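Local coordinates for 2-C-methyl-D-erythritol 2,4-cyclodiphosphate synthase (PDB 3RE3), which probably catalyses the cyclisation of 4-diphosphocytidyl-2-C-methyl-D-erythritol 2-phosphate to 2-C-methyl-D-erythritol 2,4-cyclodiphosphate with release of CMP in isoprenoid precursor synthesis, at residues A[12-17]-A[151-156]; A[103-108]-A[136-141]. All blocks are in the same frame, centred on the assembly; numbering follows the deposited sequence.

Contact 1 of 2, residues A[12-17]-A[151-156]; sequences YDVHKF and GIATHV. With POP (pyrophosphate 2-), chain E.
Tyr12 and His155 are brought together by complementary first torsions: CG of Tyr12 lies opposite its own N (chi1 175°), while CG of His155 is rotated to the side of its N, opposite the carbonyl carbon (chi1 -80°). As a result Tyr12 CD1 sits over one face of the imidazole, toward its rim, 3.3 Å from His155 NE2. The ring planes, inclined at 41°, make this an oblique pairing. Further along the same phenol, OH comes 3.7 Å from Ala153 CB, and that methyl also packs on Val14 CG2.

Beneath these side chains, residues 12-16 and 151-155 run antiparallel as adjacent strands of the mixed sheet of the YgbB-type alpha/beta fold. Asp13 with Thr154 and His15 with Ile152 are the hydrogen-bonded pairs of these two segments, each closed by two backbone bonds, such as His15 N to Ile152 O at 2.8 Å. Past the last paired residues, the Phe17 ring lies against the start of 151-156, its CD1 3.4 Å from Gly151 N and its CZ 3.6 Å from Ile152 CG2.

Helix 45-57 lies against Asp13 and Thr154, on the face where Asp13 and His15 border the pyrophosphate; His15 CD2 is 3.3 Å from O5 of that group, although the fit of the Asp13 carboxylate to it is too tight to be trusted. On the Tyr12 side, His155 meets its counterparts of both neighbouring subunits edge-to-face, and its ND1 is hydrogen-bonded to His10 NE2 of the same chain.

Contact 2 of 2, residues A[103-108]-A[136-141]; sequences TIIAQA and KATTTE. With POP (pyrophosphate 2-), chain B.
Thr103 OG1 accepts a 3.0 Å hydrogen bond from Lys136 NZ, made possible by a lysine chain that bends at chi3 and chi4 and returns obliquely to the neighbouring strand. NZ itself has further direct partners: a salt bridge to Asp101 and a hydrogen bond to His10 O of the third subunit. ND1 of that same His10 is hydrogen-bonded to Thr103 OG1. On the same face, Thr103 CG2 and Thr138 CG2 approach to 4.1 Å, and further along the methyls Ile105 CG2 and Thr140 CG2 meet with their side chains crossing at about a right angle.

The backbone beneath keeps these pairs in step. Strands 103-105 and 136-138 are parallel neighbours whose short segment axes cross at -29°, and the bonds alternate between them: Ile104 N reaches Lys136 O at 2.8 Å, Thr138 N reaches Ile104 O at 2.9 Å, and Ala106 N reaches Thr138 O at 3.1 Å, already beyond the last strand residue of 103-105.

Past the strand ends the two segments stay linked through Gln107. Its NE2 donates to a water at 2.9 Å that also bonds Thr139 OG1, while its OE1 accepts from the backbone N of Arg142. With OG1 between its backbone N and carbonyl carbon (chi1 72°), Thr139 accepts from Glu141 N, an ST turn. Beyond it Glu141 OE2 lies 2.6 Å from O3 of the pyrophosphate, and OE1 of Glu141 accepts from Lys16 N of the third subunit.

The two strands belong to a beta-alpha-beta unit through helix 115-126. Within the chain, 133-138 is an outer strand of the sheet, 96-105 is flanked on its other side by 151-161, and helix 144-147 packs on Ile105 and Thr140.

How the contacts relate
Contacts 1 and 2, with centres 10 Å apart, are neighbouring parts of one sheet: strand 151-161 of contact 1 runs beside strand 96-105 of contact 2. Two probable hydrogen bonds join them, Ala153 O to Ile105 N and His155 O to Thr103 N, both 2.7 Å, while Ile152 CG2 packs on Ala106 CB at 3.3 Å. In sequence, contact 2 is nested within the loop that contact 1 closes. Contact 1 borders one pyrophosphate through Asp13 and His15, and contact 2 another through Glu141. As Lys16 N is bonded to Glu141 of the second subunit, each site probably combines the two contacts from adjacent subunits, as in the trimeric synthases of this family.

Contact 1 of 2, residues A[12-17]-A[151-156]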
loop_
_atom_site.group_PDB
_atom_site.type_symbol
_atom_site.label_atom_id
_atom_site.label_comp_id
_atom_site.label_asym_id
_atom_site.label_seq_id
_atom_site.Cartn_x
_atom_site.Cartn_y
_atom_site.Cartn_z
ATOM N N TYR A 12 0.442 -1.114 -7.726
ATOM C CA TYR A 12 0.672 -2.392 -7.060
ATOM C C TYR A 12 0.711 -3.506 -8.078
ATOM O O TYR A 12 -0.257 -3.724 -8.795
ATOM C CB TYR A 12 -0.411 -2.681 -6.033
ATOM C CG TYR A 12 -0.288 -4.046 -5.408
ATOM C CD1 TYR A 12 0.748 -4.336 -4.545
ATOM C CD2 TYR A 12 -1.211 -5.052 -5.684
ATOM C CE1 TYR A 12 0.866 -5.579 -3.962
ATOM C CE2 TYR A 12 -1.099 -6.310 -5.109
ATOM C CZ TYR A 12 -0.054 -6.570 -4.243
ATOM O OH TYR A 12 0.080 -7.816 -3.643
ATOM N N ASP A 13 1.805 -4.243 -8.124
ATOM C CA ASP A 13 1.853 -5.349 -9.056
ATOM C C ASP A 13 2.283 -6.689 -8.462
ATOM O O ASP A 13 3.042 -6.753 -7.496
ATOM C CB ASP A 13 2.696 -5.008 -10.277
ATOM C CG ASP A 13 2.400 -5.919 -11.429
ATOM O OD1 ASP A 13 1.242 -6.374 -11.515
ATOM O OD2 ASP A 13 3.303 -6.194 -12.236
ATOM N N VAL A 14 1.784 -7.762 -9.062
ATOM C CA VAL A 14 2.172 -9.106 -8.645
ATOM C C VAL A 14 2.619 -9.908 -9.840
ATOM O O VAL A 14 2.006 -9.844 -10.895
ATOM C CB VAL A 14 1.037 -9.851 -7.930
ATOM C CG1 VAL A 14 1.427 -11.311 -7.723
ATOM C CG2 VAL A 14 0.744 -9.196 -6.594
ATOM N N HIS A 15 3.715 -10.631 -9.668
ATOM C CA HIS A 15 4.217 -11.540 -10.677
ATOM C C HIS A 15 4.243 -12.946 -10.116
ATOM O O HIS A 15 4.817 -13.172 -9.052
ATOM C CB HIS A 15 5.625 -11.159 -11.093
ATOM C CG HIS A 15 6.170 -12.020 -12.182
ATOM N ND1 HIS A 15 7.403 -12.627 -12.110
ATOM C CD2 HIS A 15 5.628 -12.400 -13.362
ATOM C CE1 HIS A 15 7.604 -13.335 -13.206
ATOM N NE2 HIS A 15 6.543 -13.214 -13.982
ATOM N N LYS A 16 3.606 -13.880 -10.821
ATOM C CA LYS A 16 3.695 -15.291 -10.481
ATOM C C LYS A 16 4.910 -15.908 -11.166
ATOM O O LYS A 16 5.067 -15.796 -12.383
ATOM C CB LYS A 16 2.409 -16.041 -10.866
ATOM C CG LYS A 16 2.568 -17.570 -10.949
ATOM C CD LYS A 16 1.234 -18.329 -10.871
ATOM C CE LYS A 16 0.325 -18.053 -12.071
ATOM N NZ LYS A 16 -1.078 -18.550 -11.860
ATOM N N PHE A 17 5.776 -16.537 -10.378
ATOM C CA PHE A 17 6.897 -17.286 -10.934
ATOM C C PHE A 17 6.400 -18.410 -11.825
ATOM O O PHE A 17 5.441 -19.118 -11.485
ATOM C CB PHE A 17 7.759 -17.891 -9.830
ATOM C CG PHE A 17 8.508 -16.882 -9.011
ATOM C CD1 PHE A 17 8.328 -16.819 -7.641
ATOM C CD2 PHE A 17 9.401 -15.999 -9.610
ATOM C CE1 PHE A 17 9.017 -15.886 -6.874
ATOM C CE2 PHE A 17 10.092 -15.079 -8.859
ATOM C CZ PHE A 17 9.899 -15.015 -7.486
ATOM N N GLY A 151 5.474 -16.167 -5.860
ATOM C CA GLY A 151 5.527 -14.958 -6.658
ATOM C C GLY A 151 6.062 -13.783 -5.867
ATOM O O GLY A 151 6.465 -13.942 -4.712
ATOM N N ILE A 152 6.062 -12.607 -6.491
ATOM C CA ILE A 152 6.493 -11.381 -5.838
ATOM C C ILE A 152 5.562 -10.220 -6.144
ATOM O O ILE A 152 4.832 -10.232 -7.136
ATOM C CB ILE A 152 7.908 -10.973 -6.262
ATOM C CG1 ILE A 152 7.973 -10.822 -7.774
ATOM C CG2 ILE A 152 8.927 -11.993 -5.794
ATOM C CD1 ILE A 152 9.350 -10.570 -8.254
ATOM N N ALA A 153 5.599 -9.216 -5.279
ATOM C CA ALA A 153 4.780 -8.042 -5.470
ATOM C C ALA A 153 5.644 -6.818 -5.307
ATOM O O ALA A 153 6.734 -6.885 -4.741
ATOM C CB ALA A 153 3.654 -8.016 -4.468
ATOM N N THR A 154 5.161 -5.702 -5.828
ATOM C CA THR A 154 5.788 -4.410 -5.564
ATOM C C THR A 154 4.713 -3.375 -5.346
ATOM O O THR A 154 3.674 -3.392 -6.010
ATOM C CB THR A 154 6.736 -3.929 -6.686
ATOM O OG1 THR A 154 6.125 -4.143 -7.960
ATOM C CG2 THR A 154 8.024 -4.691 -6.648
ATOM N N HIS A 155 4.972 -2.508 -4.372
ATOM C CA HIS A 155 4.212 -1.289 -4.151
ATOM C C HIS A 155 5.049 -0.082 -4.574
ATOM O O HIS A 155 6.213 0.052 -4.198
ATOM C CB HIS A 155 3.875 -1.140 -2.676
ATOM C CG HIS A 155 2.710 -1.962 -2.225
ATOM N ND1 HIS A 155 1.419 -1.491 -2.258
ATOM C CD2 HIS A 155 2.649 -3.208 -1.694
ATOM C CE1 HIS A 155 0.603 -2.417 -1.776
ATOM N NE2 HIS A 155 1.325 -3.468 -1.435
ATOM N N VAL A 156 4.451 0.801 -5.355
ATOM C CA VAL A 156 5.092 2.066 -5.672
ATOM C C VAL A 156 4.169 3.207 -5.277
ATOM O O VAL A 156 2.956 3.138 -5.484
ATOM C CB VAL A 156 5.430 2.201 -7.172
ATOM C CG1 VAL A 156 6.122 3.538 -7.440
ATOM C CG2 VAL A 156 6.307 1.056 -7.626
HETATM P P1 POP E . 0.650 -8.384 -13.535
HETATM O O1 POP E . 0.097 -7.011 -13.841
HETATM O O2 POP E . -0.023 -8.919 -12.290
HETATM O O3 POP E . 0.363 -9.305 -14.697
HETATM O O POP E . 2.248 -8.287 -13.303
HETATM P P2 POP E . 3.360 -8.635 -14.429
HETATM O O4 POP E . 4.667 -8.016 -13.999
HETATM O O5 POP E . 3.526 -10.132 -14.574
HETATM O O6 POP E . 2.968 -8.035 -15.761
#

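Contact 2 of 2, residues A[103-108]-A[136-141]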
loop_
_atom_site.group_PDB
_atom_site.type_symbol
_atom_site.label_atom_id
_atom_site.label_comp_id
_atom_site.label_asym_id
_atom_site.label_seq_id
_atom_site.Cartn_x
_atom_site.Cartn_y
_atom_site.Cartn_z
ATOM N N THR A 103 8.552 -0.390 -2.835
ATOM C CA THR A 103 8.763 -1.533 -1.963
ATOM C C THR A 103 8.556 -2.840 -2.737
ATOM O O THR A 103 7.453 -3.177 -3.154
ATOM C CB THR A 103 7.841 -1.480 -0.738
ATOM O OG1 THR A 103 7.965 -0.201 -0.110
ATOM C CG2 THR A 103 8.196 -2.580 0.263
ATOM N N ILE A 104 9.643 -3.563 -2.930
ATOM C CA ILE A 104 9.585 -4.895 -3.502
ATOM C C ILE A 104 9.351 -5.924 -2.410
ATOM O O ILE A 104 10.097 -5.978 -1.436
ATOM C CB ILE A 104 10.894 -5.233 -4.209
ATOM C CG1 ILE A 104 11.179 -4.184 -5.284
ATOM C CG2 ILE A 104 10.842 -6.644 -4.787
ATOM C CD1 ILE A 104 12.541 -4.306 -5.893
ATOM N N ILE A 105 8.305 -6.724 -2.573
ATOM C CA ILE A 105 7.990 -7.778 -1.615
ATOM C C ILE A 105 8.299 -9.159 -2.182
ATOM O O ILE A 105 7.622 -9.625 -3.093
ATOM C CB ILE A 105 6.508 -7.702 -1.223
ATOM C CG1 ILE A 105 6.156 -6.250 -0.879
ATOM C CG2 ILE A 105 6.205 -8.682 -0.086
ATOM C CD1 ILE A 105 4.759 -6.049 -0.403
ATOM N N ALA A 106 9.339 -9.796 -1.654
ATOM C CA ALA A 106 9.783 -11.094 -2.171
ATOM C C ALA A 106 10.447 -11.950 -1.109
ATOM O O ALA A 106 11.190 -11.434 -0.285
ATOM C CB ALA A 106 10.735 -10.885 -3.304
ATOM N N GLN A 107 10.206 -13.261 -1.132
ATOM C CA GLN A 107 10.968 -14.149 -0.259
ATOM C C GLN A 107 12.304 -14.421 -0.931
ATOM O O GLN A 107 13.309 -14.708 -0.277
ATOM C CB GLN A 107 10.203 -15.436 0.043
ATOM C CG GLN A 107 10.714 -16.169 1.266
ATOM C CD GLN A 107 10.556 -15.357 2.534
ATOM O OE1 GLN A 107 9.623 -14.568 2.675
ATOM N NE2 GLN A 107 11.471 -15.554 3.469
ATOM N N ALA A 108 12.294 -14.291 -2.255
ATOM C CA ALA A 108 13.489 -14.431 -3.077
ATOM C C ALA A 108 13.104 -14.159 -4.539
ATOM O O ALA A 108 11.915 -14.097 -4.854
ATOM C CB ALA A 108 14.099 -15.818 -2.907
ATOM N N LYS A 136 13.223 -0.172 -1.932
ATOM C CA LYS A 136 13.568 -1.059 -0.819
ATOM C C LYS A 136 12.926 -2.442 -0.991
ATOM O O LYS A 136 11.930 -2.586 -1.690
ATOM C CB LYS A 136 13.175 -0.437 0.521
ATOM C CG LYS A 136 11.756 0.074 0.558
ATOM C CD LYS A 136 11.461 0.761 1.861
ATOM C CE LYS A 136 10.887 2.120 1.600
ATOM N NZ LYS A 136 9.903 2.047 0.481
ATOM N N ALA A 137 13.502 -3.459 -0.363
ATOM C CA ALA A 137 12.944 -4.812 -0.471
ATOM C C ALA A 137 12.679 -5.412 0.903
ATOM O O ALA A 137 13.549 -5.377 1.774
ATOM C CB ALA A 137 13.868 -5.703 -1.277
ATOM N N THR A 138 11.477 -5.947 1.104
ATOM C CA THR A 138 11.177 -6.660 2.347
ATOM C C THR A 138 10.624 -8.072 2.063
ATOM O O THR A 138 10.417 -8.455 0.914
ATOM C CB THR A 138 10.201 -5.851 3.257
ATOM O OG1 THR A 138 10.196 -6.381 4.594
ATOM C CG2 THR A 138 8.785 -5.841 2.690
ATOM N N THR A 139 10.373 -8.839 3.117
ATOM C CA THR A 139 9.840 -10.188 2.981
ATOM C C THR A 139 8.557 -10.309 3.764
ATOM O O THR A 139 8.212 -9.427 4.553
ATOM C CB THR A 139 10.791 -11.294 3.489
ATOM O OG1 THR A 139 10.849 -11.267 4.920
ATOM C CG2 THR A 139 12.176 -11.153 2.889
ATOM N N THR A 140 7.831 -11.385 3.504
ATOM C CA THR A 140 6.652 -11.708 4.281
ATOM C C THR A 140 7.006 -12.646 5.423
ATOM O O THR A 140 6.132 -13.162 6.100
ATOM C CB THR A 140 5.594 -12.328 3.412
ATOM O OG1 THR A 140 6.195 -13.375 2.642
ATOM C CG2 THR A 140 5.048 -11.268 2.471
ATOM N N GLU A 141 8.294 -12.897 5.605
ATOM C CA GLU A 141 8.758 -13.808 6.653
ATOM C C GLU A 141 8.201 -15.212 6.452
ATOM O O GLU A 141 7.724 -15.845 7.389
ATOM C CB GLU A 141 8.409 -13.270 8.044
ATOM C CG GLU A 141 9.138 -11.983 8.379
ATOM C CD GLU A 141 9.337 -11.760 9.874
ATOM O OE1 GLU A 141 8.521 -12.253 10.689
ATOM O OE2 GLU A 141 10.322 -11.077 10.234
HETATM P P1 POP B . 10.392 -7.790 9.233
HETATM O O1 POP B . 11.101 -6.624 8.580
HETATM O O2 POP B . 9.553 -8.498 8.192
HETATM O O3 POP B . 11.419 -8.747 9.787
HETATM O O POP B . 9.450 -7.250 10.432
HETATM P P2 POP B . 9.863 -7.267 11.998
HETATM O O4 POP B . 8.953 -6.309 12.729
HETATM O O5 POP B . 9.713 -8.657 12.578
HETATM O O6 POP B . 11.288 -6.793 12.174
HETATM O O HOH W 1 12.509 -13.805 5.599
#